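PDB 1R5M: SIR4-interacting protein SIF2, which antagonizes telomeric silencing in yeast as a WD-repeat subunit of the Set3 corepressor complex, and may recruit SIR4 to non-telomeric sites. Local coordinates for residues A115-D119 with G120-V124; K156-K159 with D160-I164; L175-V178 with I179-T182. All blocks are in the same frame, centred on the assembly; numbering follows the deposited sequence.

Interaction 1 (A115-D119 with G120-V124)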
loop_
_atom_site.group_PDB
_atom_site.type_symbol
_atom_site.label_atom_id
_atom_site.label_comp_id
_atom_site.label_asym_id
_atom_site.label_seq_id
_atom_site.Cartn_x
_atom_site.Cartn_y
_atom_site.Cartn_z
ATOM N N ALA A 115 -7.382 -4.303 -4.326
ATOM C CA ALA A 115 -6.859 -3.223 -5.151
ATOM C C ALA A 115 -7.888 -2.678 -6.132
ATOM O O ALA A 115 -8.328 -3.388 -7.034
ATOM C CB ALA A 115 -5.625 -3.703 -5.919
ATOM N N TRP A 116 -8.268 -1.420 -5.940
ATOM C CA TRP A 116 -9.209 -0.750 -6.837
ATOM C C TRP A 116 -8.477 -0.344 -8.108
ATOM O O TRP A 116 -7.277 -0.063 -8.079
ATOM C CB TRP A 116 -9.745 0.552 -6.225
ATOM C CG TRP A 116 -10.708 0.415 -5.105
ATOM C CD1 TRP A 116 -10.449 0.574 -3.771
ATOM C CD2 TRP A 116 -12.110 0.157 -5.214
ATOM N NE1 TRP A 116 -11.608 0.437 -3.047
ATOM C CE2 TRP A 116 -12.643 0.178 -3.907
ATOM C CE3 TRP A 116 -12.969 -0.092 -6.292
ATOM C CZ2 TRP A 116 -13.998 -0.039 -3.647
ATOM C CZ3 TRP A 116 -14.319 -0.308 -6.034
ATOM C CH2 TRP A 116 -14.820 -0.280 -4.721
ATOM N N SER A 117 -9.203 -0.306 -9.221
ATOM C CA SER A 117 -8.622 0.155 -10.472
ATOM C C SER A 117 -8.521 1.675 -10.298
ATOM O O SER A 117 -9.206 2.252 -9.450
ATOM C CB SER A 117 -9.540 -0.192 -11.645
ATOM O OG SER A 117 -10.812 0.406 -11.479
ATOM N N HIS A 118 -7.676 2.325 -11.089
ATOM C CA HIS A 118 -7.499 3.770 -10.964
ATOM C C HIS A 118 -8.777 4.579 -11.170
ATOM O O HIS A 118 -8.944 5.649 -10.589
ATOM C CB HIS A 118 -6.410 4.238 -11.932
ATOM C CG HIS A 118 -5.041 3.756 -11.566
ATOM N ND1 HIS A 118 -4.395 4.157 -10.417
ATOM C CD2 HIS A 118 -4.206 2.889 -12.185
ATOM C CE1 HIS A 118 -3.219 3.558 -10.343
ATOM N NE2 HIS A 118 -3.081 2.782 -11.404
ATOM N N ASP A 119 -9.678 4.053 -11.988
ATOM C CA ASP A 119 -10.946 4.712 -12.288
ATOM C C ASP A 119 -11.988 4.462 -11.197
ATOM O O ASP A 119 -13.061 5.071 -11.201
ATOM C CB ASP A 119 -11.480 4.166 -13.596
ATOM C CG ASP A 119 -11.531 2.658 -13.580
ATOM O OD1 ASP A 119 -10.479 2.023 -13.809
ATOM O OD2 ASP A 119 -12.609 2.110 -13.308
ATOM N N GLY A 120 -11.681 3.541 -10.286
ATOM C CA GLY A 120 -12.590 3.232 -9.198
ATOM C C GLY A 120 -13.807 2.393 -9.546
ATOM O O GLY A 120 -14.669 2.188 -8.698
ATOM N N ASN A 121 -13.887 1.895 -10.775
ATOM C CA ASN A 121 -15.043 1.095 -11.168
ATOM C C ASN A 121 -14.882 -0.404 -10.964
ATOM O O ASN A 121 -15.873 -1.136 -10.946
ATOM C CB ASN A 121 -15.408 1.369 -12.631
ATOM C CG ASN A 121 -15.987 2.751 -12.830
ATOM O OD1 ASN A 121 -16.980 3.110 -12.198
ATOM N ND2 ASN A 121 -15.371 3.538 -13.706
ATOM N N SER A 122 -13.644 -0.857 -10.793
ATOM C CA SER A 122 -13.380 -2.278 -10.597
ATOM C C SER A 122 -12.443 -2.497 -9.424
ATOM O O SER A 122 -11.705 -1.593 -9.028
ATOM C CB SER A 122 -12.744 -2.873 -11.851
ATOM O OG SER A 122 -13.559 -2.635 -12.989
ATOM N N ILE A 123 -12.466 -3.702 -8.873
ATOM C CA ILE A 123 -11.591 -4.029 -7.755
ATOM C C ILE A 123 -11.189 -5.498 -7.803
ATOM O O ILE A 123 -11.983 -6.355 -8.193
ATOM C CB ILE A 123 -12.275 -3.701 -6.390
ATOM C CG1 ILE A 123 -11.311 -4.006 -5.237
ATOM C CG2 ILE A 123 -13.572 -4.488 -6.235
ATOM C CD1 ILE A 123 -11.796 -3.510 -3.879
ATOM N N VAL A 124 -9.940 -5.773 -7.446
ATOM C CA VAL A 124 -9.429 -7.138 -7.408
ATOM C C VAL A 124 -9.256 -7.534 -5.948
ATOM O O VAL A 124 -8.789 -6.735 -5.133
ATOM C CB VAL A 124 -8.039 -7.258 -8.093
ATOM C CG1 VAL A 124 -7.417 -8.624 -7.790
ATOM C CG2 VAL A 124 -8.175 -7.075 -9.596
HETATM O O HOH W 1 -12.476 -0.463 -14.305
HETATM O O HOH W 2 -15.892 5.333 -10.429
#

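Interaction 2 (K156-K159 with D160-I164)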
loop_
_atom_site.group_PDB
_atom_site.type_symbol
_atom_site.label_atom_id
_atom_site.label_comp_id
_atom_site.label_asym_id
_atom_site.label_seq_id
_atom_site.Cartn_x
_atom_site.Cartn_y
_atom_site.Cartn_z
ATOM N N LYS A 156 -1.181 -4.554 -8.691
ATOM C CA LYS A 156 -1.108 -3.197 -9.228
ATOM C C LYS A 156 -1.759 -3.127 -10.609
ATOM O O LYS A 156 -1.493 -3.964 -11.473
ATOM C CB LYS A 156 0.353 -2.734 -9.330
ATOM C CG LYS A 156 1.103 -2.624 -7.996
ATOM C CD LYS A 156 0.557 -1.494 -7.139
ATOM C CE LYS A 156 1.362 -1.304 -5.845
ATOM N NZ LYS A 156 2.747 -0.781 -6.053
ATOM N N TRP A 157 -2.611 -2.123 -10.796
ATOM C CA TRP A 157 -3.302 -1.899 -12.065
ATOM C C TRP A 157 -2.502 -0.948 -12.939
ATOM O O TRP A 157 -1.868 -0.021 -12.431
ATOM C CB TRP A 157 -4.656 -1.231 -11.839
ATOM C CG TRP A 157 -5.724 -2.072 -11.253
ATOM C CD1 TRP A 157 -5.897 -2.393 -9.938
ATOM C CD2 TRP A 157 -6.834 -2.631 -11.955
ATOM N NE1 TRP A 157 -7.059 -3.113 -9.777
ATOM C CE2 TRP A 157 -7.653 -3.273 -11.002
ATOM C CE3 TRP A 157 -7.218 -2.649 -13.304
ATOM C CZ2 TRP A 157 -8.839 -3.926 -11.351
ATOM C CZ3 TRP A 157 -8.398 -3.298 -13.652
ATOM C CH2 TRP A 157 -9.194 -3.928 -12.678
ATOM N N ASN A 158 -2.547 -1.148 -14.252
ATOM C CA ASN A 158 -1.839 -0.236 -15.137
ATOM C C ASN A 158 -2.751 0.962 -15.400
ATOM O O ASN A 158 -3.914 0.968 -14.988
ATOM C CB ASN A 158 -1.420 -0.945 -16.436
ATOM C CG ASN A 158 -2.551 -1.095 -17.429
ATOM O OD1 ASN A 158 -3.710 -1.266 -17.057
ATOM N ND2 ASN A 158 -2.208 -1.053 -18.713
ATOM N N LYS A 159 -2.210 1.971 -16.075
ATOM C CA LYS A 159 -2.914 3.215 -16.369
ATOM C C LYS A 159 -4.343 3.128 -16.909
ATOM O O LYS A 159 -5.261 3.715 -16.333
ATOM C CB LYS A 159 -2.064 4.056 -17.329
ATOM C CG LYS A 159 -2.599 5.456 -17.588
ATOM C CD LYS A 159 -2.553 6.306 -16.330
ATOM C CE LYS A 159 -3.097 7.706 -16.579
ATOM N NZ LYS A 159 -3.087 8.527 -15.335
ATOM N N ASP A 160 -4.539 2.406 -18.006
ATOM C CA ASP A 160 -5.870 2.315 -18.602
ATOM C C ASP A 160 -6.798 1.220 -18.077
ATOM O O ASP A 160 -7.889 1.023 -18.614
ATOM C CB ASP A 160 -5.757 2.202 -20.123
ATOM C CG ASP A 160 -4.756 1.158 -20.556
ATOM O OD1 ASP A 160 -4.767 0.050 -19.982
ATOM O OD2 ASP A 160 -3.963 1.442 -21.478
ATOM N N GLY A 161 -6.371 0.510 -17.036
ATOM C CA GLY A 161 -7.206 -0.528 -16.453
ATOM C C GLY A 161 -7.414 -1.787 -17.276
ATOM O O GLY A 161 -8.454 -2.444 -17.159
ATOM N N THR A 162 -6.422 -2.139 -18.086
ATOM C CA THR A 162 -6.510 -3.319 -18.935
ATOM C C THR A 162 -5.613 -4.460 -18.463
ATOM O O THR A 162 -5.824 -5.614 -18.832
ATOM C CB THR A 162 -6.137 -2.980 -20.391
ATOM O OG1 THR A 162 -4.821 -2.414 -20.433
ATOM C CG2 THR A 162 -7.129 -1.980 -20.974
ATOM N N HIS A 163 -4.612 -4.138 -17.651
ATOM C CA HIS A 163 -3.689 -5.150 -17.154
ATOM C C HIS A 163 -3.387 -4.961 -15.683
ATOM O O HIS A 163 -3.469 -3.853 -15.157
ATOM C CB HIS A 163 -2.349 -5.088 -17.894
ATOM C CG HIS A 163 -2.447 -5.347 -19.364
ATOM N ND1 HIS A 163 -2.925 -4.412 -20.255
ATOM C CD2 HIS A 163 -2.125 -6.437 -20.097
ATOM C CE1 HIS A 163 -2.892 -4.915 -21.476
ATOM N NE2 HIS A 163 -2.410 -6.143 -21.408
ATOM N N ILE A 164 -3.040 -6.056 -15.019
ATOM C CA ILE A 164 -2.643 -5.987 -13.621
ATOM C C ILE A 164 -1.435 -6.887 -13.447
ATOM O O ILE A 164 -1.196 -7.795 -14.249
ATOM C CB ILE A 164 -3.730 -6.484 -12.622
ATOM C CG1 ILE A 164 -4.078 -7.948 -12.890
ATOM C CG2 ILE A 164 -4.958 -5.595 -12.692
ATOM C CD1 ILE A 164 -4.859 -8.600 -11.748
#

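Interaction 3 (L175-V178 with I179-T182)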
loop_
_atom_site.group_PDB
_atom_site.type_symbol
_atom_site.label_atom_id
_atom_site.label_comp_id
_atom_site.label_asym_id
_atom_site.label_seq_id
_atom_site.Cartn_x
_atom_site.Cartn_y
_atom_site.Cartn_z
ATOM N N LEU A 175 1.584 -11.392 -14.902
ATOM C CA LEU A 175 1.096 -10.258 -15.680
ATOM C C LEU A 175 -0.189 -10.776 -16.315
ATOM O O LEU A 175 -0.166 -11.765 -17.052
ATOM C CB LEU A 175 2.090 -9.871 -16.780
ATOM C CG LEU A 175 1.514 -8.965 -17.872
ATOM C CD1 LEU A 175 1.110 -7.616 -17.286
ATOM C CD2 LEU A 175 2.553 -8.786 -18.976
ATOM N N TRP A 176 -1.306 -10.126 -16.012
ATOM C CA TRP A 176 -2.600 -10.544 -16.538
ATOM C C TRP A 176 -3.241 -9.542 -17.472
ATOM O O TRP A 176 -3.036 -8.338 -17.346
ATOM C CB TRP A 176 -3.639 -10.719 -15.422
ATOM C CG TRP A 176 -3.317 -11.627 -14.292
ATOM C CD1 TRP A 176 -2.580 -11.334 -13.178
ATOM C CD2 TRP A 176 -3.805 -12.956 -14.113
ATOM N NE1 TRP A 176 -2.588 -12.399 -12.312
ATOM C CE2 TRP A 176 -3.333 -13.412 -12.862
ATOM C CE3 TRP A 176 -4.603 -13.809 -14.890
ATOM C CZ2 TRP A 176 -3.631 -14.686 -12.368
ATOM C CZ3 TRP A 176 -4.899 -15.076 -14.398
ATOM C CH2 TRP A 176 -4.414 -15.500 -13.148
ATOM N N ASN A 177 -4.020 -10.058 -18.417
ATOM C CA ASN A 177 -4.837 -9.193 -19.249
ATOM C C ASN A 177 -6.059 -9.363 -18.344
ATOM O O ASN A 177 -6.679 -10.429 -18.320
ATOM C CB ASN A 177 -5.113 -9.796 -20.621
ATOM C CG ASN A 177 -6.180 -9.028 -21.371
ATOM O OD1 ASN A 177 -7.181 -8.622 -20.785
ATOM N ND2 ASN A 177 -5.977 -8.829 -22.671
ATOM N N VAL A 178 -6.372 -8.338 -17.561
ATOM C CA VAL A 178 -7.462 -8.418 -16.599
ATOM C C VAL A 178 -8.862 -8.553 -17.188
ATOM O O VAL A 178 -9.765 -9.096 -16.546
ATOM C CB VAL A 178 -7.406 -7.205 -15.626
ATOM C CG1 VAL A 178 -8.032 -5.979 -16.268
ATOM C CG2 VAL A 178 -8.084 -7.558 -14.314
ATOM N N ILE A 179 -9.043 -8.076 -18.413
ATOM C CA ILE A 179 -10.344 -8.160 -19.062
ATOM C C ILE A 179 -10.639 -9.581 -19.541
ATOM O O ILE A 179 -11.737 -10.096 -19.326
ATOM C CB ILE A 179 -10.432 -7.162 -20.239
ATOM C CG1 ILE A 179 -10.432 -5.731 -19.686
ATOM C CG2 ILE A 179 -11.683 -7.424 -21.069
ATOM C CD1 ILE A 179 -10.443 -4.648 -20.744
ATOM N N SER A 180 -9.662 -10.217 -20.179
ATOM C CA SER A 180 -9.850 -11.583 -20.659
ATOM C C SER A 180 -9.544 -12.590 -19.550
ATOM O O SER A 180 -9.969 -13.744 -19.612
ATOM C CB SER A 180 -8.953 -11.856 -21.871
ATOM O OG SER A 180 -7.585 -11.680 -21.543
ATOM N N GLY A 181 -8.809 -12.146 -18.534
ATOM C CA GLY A 181 -8.462 -13.026 -17.430
ATOM C C GLY A 181 -7.440 -14.069 -17.833
ATOM O O GLY A 181 -7.455 -15.195 -17.332
ATOM N N THR A 182 -6.547 -13.695 -18.740
ATOM C CA THR A 182 -5.520 -14.607 -19.216
ATOM C C THR A 182 -4.133 -14.239 -18.697
ATOM O O THR A 182 -3.837 -13.073 -18.427
ATOM C CB THR A 182 -5.487 -14.651 -20.758
ATOM O OG1 THR A 182 -5.302 -13.328 -21.275
ATOM C CG2 THR A 182 -6.794 -15.229 -21.298
#

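Interaction 1 (A115-D119 with G120-V124)
Trp116 meets Ile123 across the end of an antiparallel hairpin, where the two form a non-hydrogen-bonded pair. Trp116 CB lies 4.0 Å from Ser122 O. With CG beside the backbone N (chi1 -72°), the indole swings toward strand 122-127, and Trp116 CE3 comes to 3.4 Å from Ser122 O and also packs on Ile123 CB. Farther out, CZ3 approaches Gly120 O. Ile123 answers with its extended branch: CG1 is anti to the backbone N (chi1 -178°), which carries CD1 over the indole face, 3.9 Å from the centroid of the five-membered ring of Trp116, a CH-pi contact; Trp116 CD2 and CE2 lie beneath it. At the polar end, Trp116 NE1 donates a hydrogen bond to Thr52 O.

The hairpin lies in the second WD repeat and joins the first two strands of a four-stranded propeller blade; a type I turn from Ser117 to Gly120 closes it. Gly120, with positive phi, donates its N-H to Ser117 O. Ser117 N donates to Ser122 O at 2.8 Å, and in return Ser122 N reaches Ser117 OG at 3.2 Å, so backbone and hydroxyl of one serine both hold the returning strand. Beyond the turn, Asn121 N approaches Asp119 OD2 from above the carboxylate plane, at 2.8 Å; Asn121 ND2 adds a weak bond to the same oxygen. A water that donates to Asp119 OD2 also bonds Ser122 OG.

Interaction 2 (K156-K159 with D160-I164)
Asn158 OD1 is gripped by two successive backbone amides of the returning chain. Thr162 N donates to Asn158 OD1 at 3.0 Å, in the carbonyl plane and on a lone pair, whereas His163 N reaches the same oxygen at 3.1 Å from well above that plane, though along a fairly straight N-H line (164°). The side chain can curl back over the turn because its CG stands between the backbone N and the carbonyl carbon (chi1 79°). Its other branch, ND2, makes weak hydrogen bonds to Asp160 OD1 and to Asp217 O, the amide and the Asp160 carboxylate being steeply inclined to each other.

The same Asp160 OD1 accepts the hydroxyl of Thr162, OG1 lying 2.5 Å away on the syn side, and Thr162 OG1 in turn accepts from His163 ND1 at 2.8 Å. This chain of bonds follows on from a type I turn, Asn158 to Gly161, and runs into the start of strand 163-168, the second strand of its propeller blade, in the third WD repeat. Were Asn158 shortened to an alanine, the amides of Thr162 and His163 would probably lose their shared acceptor, and the turn would be likely to shift against the strand ends.

The backbone adds Asn158 N to His163 O, at 3.0 Å. On the sheet face carrying Trp157 and Ile164, Ile164 CG2 sits over the indole, 3.6 Å from Trp157 CD2 and offset toward the rim, in a CH-pi contact with the five-membered ring, the two side chains running side by side. Gly161 O lies at the edge of the indole, 3.6 Å from CZ3 of Trp157.

Interaction 3 (L175-V178 with I179-T182)
Asn177 holds the turn with both of its carbonyl oxygens. Its backbone O accepts from Gly181 N at 2.7 Å and from Thr182 N at 3.3 Å, so two successive residues face one: a G1 beta bulge, with Gly181 at positive phi. The side-chain oxygen serves the earlier residues of the loop. With CG anti to the backbone N (chi1 169°), Asn177 OD1 receives Ser180 N at 3.0 Å along a nearly straight line (172°), the donor standing above the amide plane, and adds a weak bond from Ile179 N. Asn177 N closes the pair by donating to Thr182 O at 3.0 Å. The hydroxyls of Ser180 and Thr182 are hydrogen-bonded, OG to OG1, at 2.8 Å.

Packing is lighter. Gly181 O lies at the edge of the Trp176 indole, 3.9 Å from CZ3, and Val178 CG1 touches Ile179 CG1 at 4.2 Å.

The loop joins strand 173-177 to 182-187, an edge strand of the same four-stranded sheet. Trp176 packs on Ile164 of strand 163-168 and reaches Leu132 in the preceding blade, while Val178 rests on Ile164 and on Leu134 of strand 132-136.

How the interactions relate
Interactions 1 and 2 are equivalent hairpin turns in successive propeller blades, their centres about 9 Å apart. They are joined directly: Trp157 NE1 probably donates to Ala115 O at 3.0 Å, and His118 NE2 lies 3.2 Å from Trp157 O, a second probable hydrogen bond between the blades. Interaction 3 belongs to the same blade as interaction 2, one strand farther out, with centres about 10 Å apart. There the link is strand pairing, with probable hydrogen bonds from Trp176 N to Ile164 O at 2.9 Å and from Val178 N to Thr162 O at 3.1 Å. Interactions 1 and 3 do not touch, their nearest atoms lying about 5 Å apart, so 156-164 bridges them.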